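Local coordinates for ABC-type transport system, sugar-family extracellular solute-binding protein (Peptoclostridium difficile 630, PDB 6HNI) that binds tyrosine, probably as the lipoprotein substrate-binding component of an ABC transporter, and has adhesive properties, at residues Gln74-Ile88 against Ala96-Ile108. The protein carries 1 engineered substitution. Residues are numbered along the deposited sequence; the frame is centred on the assembly and turned at random.
Sequences QSIASKFASDKKDLI and AQAAFNATKDIPI
Ala77 and Ala81 of helix 74-82 face Ala98 and Ala102 of helix 96-102, a worked example of how small side chains let two helices on one side of a parallel sheet come close. The axes approach to 8.2 Å and cross at -40°. Ala77 CB lies 3.6 Å from Ala102 CB and also touches the backbone O of Ala98, so methyl groups rest on main chain as well as on each other. At the outer margin, Gln74, bent at chi2 (-82°), lays its amide over Ala98 CB, with the amide plane nearly coplanar with that of Asn101.

Branched side chains fill the space toward the sheet. Ile88 sends CG2 to Ala99 CB, while its CD1 meets Thr103 CG2 tip to tip at 4.0 Å. Ile106 crosses Ile88 at about a right angle and lies along the Lys85 carbonyl, its CG2 3.4 Å from Lys85 O; its extended chain carries CD1 on to Ala81 CA under the helix end, where Lys84 closes a Schellman motif. The Pro107 ring rests against Asp86 O, 3.3 Å from CG.

The one hydrogen bond across the contact is Ile88 N to Pro107 O, 3.0 Å and nearly straight at 173°; Ile108 CA adds a CA-H...O contact to Ile88 O. Within the returning loop, Thr103 OG1 accepts from the backbone N atoms of Asp105 and Ile106, an ST turn and motif. Helix 74-82, leading into strand 87-91, thus packs on the crossover helix of a beta-alpha-beta unit: non-directional methyl packing joins the helices, while directional backbone bonding marks the parallel strand register.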
loop_
_atom_site.group_PDB
_atom_site.type_symbol
_atom_site.label_atom_id
_atom_site.label_comp_id
_atom_site.label_asym_id
_atom_site.label_seq_id
_atom_site.Cartn_x
_atom_site.Cartn_y
_atom_site.Cartn_z
ATOM N N GLN A 74 -1.564 14.889 -10.324
ATOM C CA GLN A 74 -1.790 15.146 -11.740
ATOM C C GLN A 74 -0.821 16.184 -12.279
ATOM O O GLN A 74 -0.293 15.986 -13.396
ATOM C CB GLN A 74 -3.231 15.611 -11.952
ATOM C CG GLN A 74 -4.238 14.533 -11.541
ATOM C CD GLN A 74 -4.495 13.478 -12.580
ATOM O OE1 GLN A 74 -4.114 13.588 -13.749
ATOM N NE2 GLN A 74 -5.179 12.404 -12.157
ATOM N N SER A 75 -0.526 17.234 -11.538
ATOM C CA SER A 75 0.460 18.236 -11.999
ATOM C C SER A 75 1.850 17.641 -12.026
ATOM O O SER A 75 2.610 18.004 -12.949
ATOM C CB SER A 75 0.432 19.498 -11.147
ATOM O OG SER A 75 0.703 19.273 -9.785
ATOM N N ILE A 76 2.225 16.795 -11.079
ATOM C CA ILE A 76 3.575 16.148 -11.115
ATOM C C ILE A 76 3.650 15.379 -12.407
ATOM O O ILE A 76 4.703 15.425 -13.099
ATOM C CB ILE A 76 3.774 15.217 -9.897
ATOM C CG1 ILE A 76 3.941 16.042 -8.595
ATOM C CG2 ILE A 76 4.890 14.228 -10.137
ATOM C CD1 ILE A 76 3.803 15.261 -7.324
ATOM N N ALA A 77 2.643 14.581 -12.703
ATOM C CA ALA A 77 2.660 13.680 -13.872
ATOM C C ALA A 77 2.696 14.469 -15.142
ATOM O O ALA A 77 3.458 14.145 -16.085
ATOM C CB ALA A 77 1.478 12.743 -13.856
ATOM N N SER A 78 1.910 15.513 -15.254
ATOM C CA SER A 78 1.923 16.421 -16.379
ATOM C C SER A 78 3.338 16.988 -16.654
ATOM O O SER A 78 3.768 17.037 -17.808
ATOM C CB SER A 78 0.959 17.598 -16.130
ATOM O OG SER A 78 1.019 18.551 -17.174
ATOM N N LYS A 79 4.003 17.435 -15.595
ATOM C CA LYS A 79 5.321 18.031 -15.731
ATOM C C LYS A 79 6.338 16.942 -16.115
ATOM O O LYS A 79 7.224 17.198 -16.950
ATOM C CB LYS A 79 5.710 18.719 -14.424
ATOM C CG LYS A 79 7.054 19.422 -14.436
ATOM C CD LYS A 79 7.110 20.456 -15.538
ATOM C CE LYS A 79 8.199 21.525 -15.335
ATOM N NZ LYS A 79 9.537 20.941 -15.055
ATOM N N PHE A 80 6.271 15.749 -15.570
ATOM C CA PHE A 80 7.142 14.663 -16.025
ATOM C C PHE A 80 6.938 14.366 -17.483
ATOM O O PHE A 80 7.973 14.119 -18.225
ATOM C CB PHE A 80 6.901 13.364 -15.252
ATOM C CG PHE A 80 7.412 13.320 -13.848
ATOM C CD1 PHE A 80 8.285 14.259 -13.316
ATOM C CD2 PHE A 80 7.062 12.242 -13.043
ATOM C CE1 PHE A 80 8.779 14.148 -12.033
ATOM C CE2 PHE A 80 7.544 12.136 -11.753
ATOM C CZ PHE A 80 8.367 13.084 -11.215
ATOM N N ALA A 81 5.740 14.386 -18.018
ATOM C CA ALA A 81 5.465 14.132 -19.410
ATOM C C ALA A 81 6.034 15.268 -20.275
ATOM O O ALA A 81 6.746 15.018 -21.284
ATOM C CB ALA A 81 3.982 13.910 -19.662
ATOM N N SER A 82 5.806 16.510 -19.896
ATOM C CA SER A 82 6.326 17.633 -20.692
ATOM C C SER A 82 7.873 17.780 -20.563
ATOM O O SER A 82 8.550 18.286 -21.481
ATOM C CB SER A 82 5.541 18.907 -20.379
ATOM O OG SER A 82 5.709 19.297 -19.043
ATOM N N ASP A 83 8.439 17.313 -19.457
ATOM C CA ASP A 83 9.887 17.208 -19.269
ATOM C C ASP A 83 10.492 16.128 -20.158
ATOM O O ASP A 83 11.708 16.086 -20.309
ATOM C CB ASP A 83 10.292 16.767 -17.846
ATOM C CG ASP A 83 10.174 17.855 -16.782
ATOM O OD1 ASP A 83 10.001 19.062 -17.131
ATOM O OD2 ASP A 83 10.276 17.473 -15.549
ATOM N N LYS A 84 9.698 15.236 -20.730
ATOM C CA LYS A 84 10.218 14.125 -21.554
ATOM C C LYS A 84 11.143 13.192 -20.773
ATOM O O LYS A 84 12.218 12.781 -21.270
ATOM C CB LYS A 84 10.849 14.658 -22.875
ATOM C CG LYS A 84 9.917 15.550 -23.691
ATOM C CD LYS A 84 10.544 16.181 -24.923
ATOM C CE LYS A 84 9.485 16.901 -25.734
ATOM N NZ LYS A 84 9.984 18.158 -26.318
ATOM N N LYS A 85 10.757 12.812 -19.561
ATOM C CA LYS A 85 11.471 11.838 -18.774
ATOM C C LYS A 85 11.627 10.544 -19.582
ATOM O O LYS A 85 10.788 10.189 -20.411
ATOM C CB LYS A 85 10.715 11.485 -17.506
ATOM C CG LYS A 85 10.570 12.610 -16.491
ATOM C CD LYS A 85 11.866 13.260 -16.051
ATOM C CE LYS A 85 11.603 14.246 -14.944
ATOM N NZ LYS A 85 12.796 15.019 -14.590
ATOM N N ASP A 86 12.719 9.840 -19.327
ATOM C CA ASP A 86 12.908 8.528 -19.931
ATOM C C ASP A 86 12.100 7.399 -19.291
ATOM O O ASP A 86 11.768 6.414 -19.927
ATOM C CB ASP A 86 14.409 8.194 -19.886
ATOM C CG ASP A 86 15.260 9.163 -20.705
ATOM O OD1 ASP A 86 15.090 9.081 -21.922
ATOM O OD2 ASP A 86 15.992 10.009 -20.094
ATOM N N LEU A 87 11.752 7.606 -18.015
ATOM C CA LEU A 87 11.035 6.608 -17.223
ATOM C C LEU A 87 10.361 7.361 -16.083
ATOM O O LEU A 87 10.936 8.241 -15.478
ATOM C CB LEU A 87 12.025 5.588 -16.639
ATOM C CG LEU A 87 11.488 4.609 -15.583
ATOM C CD1 LEU A 87 10.535 3.669 -16.230
ATOM C CD2 LEU A 87 12.646 3.820 -14.963
ATOM N N ILE A 88 9.129 6.919 -15.792
ATOM C CA ILE A 88 8.389 7.384 -14.587
ATOM C C ILE A 88 8.149 6.221 -13.638
ATOM O O ILE A 88 7.728 5.169 -14.086
ATOM C CB ILE A 88 7.059 7.989 -15.019
ATOM C CG1 ILE A 88 7.282 9.268 -15.807
ATOM C CG2 ILE A 88 6.189 8.313 -13.762
ATOM C CD1 ILE A 88 6.058 9.765 -16.551
ATOM N N ALA A 96 0.015 6.440 -9.917
ATOM C CA ALA A 96 0.078 5.686 -11.163
ATOM C C ALA A 96 -0.990 6.063 -12.154
ATOM O O ALA A 96 -0.771 6.172 -13.343
ATOM C CB ALA A 96 0.069 4.203 -10.879
ATOM N N GLN A 97 -2.229 6.221 -11.631
ATOM C CA GLN A 97 -3.322 6.623 -12.504
ATOM C C GLN A 97 -3.077 7.995 -13.130
ATOM O O GLN A 97 -3.344 8.188 -14.332
ATOM C CB GLN A 97 -4.686 6.605 -11.767
ATOM C CG GLN A 97 -5.133 5.211 -11.489
ATOM C CD GLN A 97 -6.496 5.205 -10.783
ATOM O OE1 GLN A 97 -6.654 5.873 -9.747
ATOM N NE2 GLN A 97 -7.411 4.389 -11.290
ATOM N N ALA A 98 -2.541 8.907 -12.331
ATOM C CA ALA A 98 -2.193 10.220 -12.845
ATOM C C ALA A 98 -1.098 10.156 -13.948
ATOM O O ALA A 98 -1.199 10.825 -14.933
ATOM C CB ALA A 98 -1.762 11.135 -11.742
ATOM N N ALA A 99 -0.053 9.363 -13.680
ATOM C CA ALA A 99 1.057 9.193 -14.646
ATOM C C ALA A 99 0.489 8.642 -15.962
ATOM O O ALA A 99 0.783 9.157 -17.037
ATOM C CB ALA A 99 2.079 8.264 -14.052
ATOM N N PHE A 100 -0.384 7.629 -15.873
ATOM C CA PHE A 100 -0.987 7.038 -17.049
ATOM C C PHE A 100 -1.888 8.014 -17.821
ATOM O O PHE A 100 -1.896 8.032 -19.062
ATOM C CB PHE A 100 -1.662 5.715 -16.684
ATOM C CG PHE A 100 -2.230 4.928 -17.850
ATOM C CD1 PHE A 100 -1.395 4.467 -18.888
ATOM C CD2 PHE A 100 -3.578 4.611 -17.912
ATOM C CE1 PHE A 100 -1.923 3.714 -19.926
ATOM C CE2 PHE A 100 -4.091 3.847 -18.929
ATOM C CZ PHE A 100 -3.269 3.384 -19.937
ATOM N N ASN A 101 -2.635 8.848 -17.094
ATOM C CA ASN A 101 -3.386 9.867 -17.738
ATOM C C ASN A 101 -2.504 10.876 -18.456
ATOM O O ASN A 101 -2.879 11.376 -19.499
ATOM C CB ASN A 101 -4.282 10.604 -16.705
ATOM C CG ASN A 101 -5.421 9.748 -16.174
ATOM O OD1 ASN A 101 -5.776 8.709 -16.724
ATOM N ND2 ASN A 101 -6.022 10.235 -15.102
ATOM N N ALA A 102 -1.376 11.208 -17.852
ATOM C CA ALA A 102 -0.468 12.227 -18.389
ATOM C C ALA A 102 0.270 11.798 -19.663
ATOM O O ALA A 102 0.537 12.640 -20.494
ATOM C CB ALA A 102 0.540 12.656 -17.360
ATOM N N THR A 103 0.587 10.510 -19.766
ATOM C CA THR A 103 1.383 10.008 -20.907
ATOM C C THR A 103 1.085 8.536 -21.224
ATOM O O THR A 103 1.035 7.702 -20.335
ATOM C CB THR A 103 2.901 10.202 -20.630
ATOM O OG1 THR A 103 3.656 9.758 -21.789
ATOM C CG2 THR A 103 3.383 9.473 -19.454
ATOM N N LYS A 104 0.958 8.247 -22.522
ATOM C CA LYS A 104 0.821 6.859 -22.991
ATOM C C LYS A 104 2.085 6.426 -23.714
ATOM O O LYS A 104 2.140 5.313 -24.213
ATOM C CB LYS A 104 -0.375 6.656 -23.916
ATOM C CG LYS A 104 -1.739 7.007 -23.333
ATOM C CD LYS A 104 -2.184 6.082 -22.224
ATOM C CE LYS A 104 -3.609 6.442 -21.767
ATOM N NZ LYS A 104 -3.564 7.826 -21.208
ATOM N N ASP A 105 3.107 7.277 -23.699
ATOM C CA ASP A 105 4.381 7.006 -24.448
ATOM C C ASP A 105 5.595 6.712 -23.571
ATOM O O ASP A 105 6.400 5.845 -23.905
ATOM C CB ASP A 105 4.718 8.163 -25.380
ATOM C CG ASP A 105 3.589 8.465 -26.348
ATOM O OD1 ASP A 105 3.019 7.502 -26.930
ATOM O OD2 ASP A 105 3.234 9.650 -26.521
ATOM N N ILE A 106 5.776 7.460 -22.497
ATOM C CA ILE A 106 6.891 7.258 -21.589
ATOM C C ILE A 106 6.607 5.997 -20.775
ATOM O O ILE A 106 5.506 5.846 -20.200
ATOM C CB ILE A 106 7.074 8.470 -20.662
ATOM C CG1 ILE A 106 7.332 9.758 -21.451
ATOM C CG2 ILE A 106 8.121 8.241 -19.553
ATOM C CD1 ILE A 106 7.376 11.003 -20.603
ATOM N N PRO A 107 7.549 5.080 -20.583
ATOM C CA PRO A 107 7.302 3.917 -19.763
ATOM C C PRO A 107 7.074 4.316 -18.313
ATOM O O PRO A 107 7.798 5.148 -17.763
ATOM C CB PRO A 107 8.570 3.052 -19.914
ATOM C CG PRO A 107 9.551 3.990 -20.418
ATOM C CD PRO A 107 8.917 5.009 -21.232
ATOM N N ILE A 108 6.055 3.671 -17.720
ATOM C CA ILE A 108 5.706 3.881 -16.334
ATOM C C ILE A 108 5.888 2.570 -15.598
ATOM O O ILE A 108 5.305 1.561 -16.002
ATOM C CB ILE A 108 4.263 4.368 -16.213
ATOM C CG1 ILE A 108 4.049 5.707 -16.937
ATOM C CG2 ILE A 108 3.893 4.429 -14.732
ATOM C CD1 ILE A 108 2.543 5.989 -17.170
#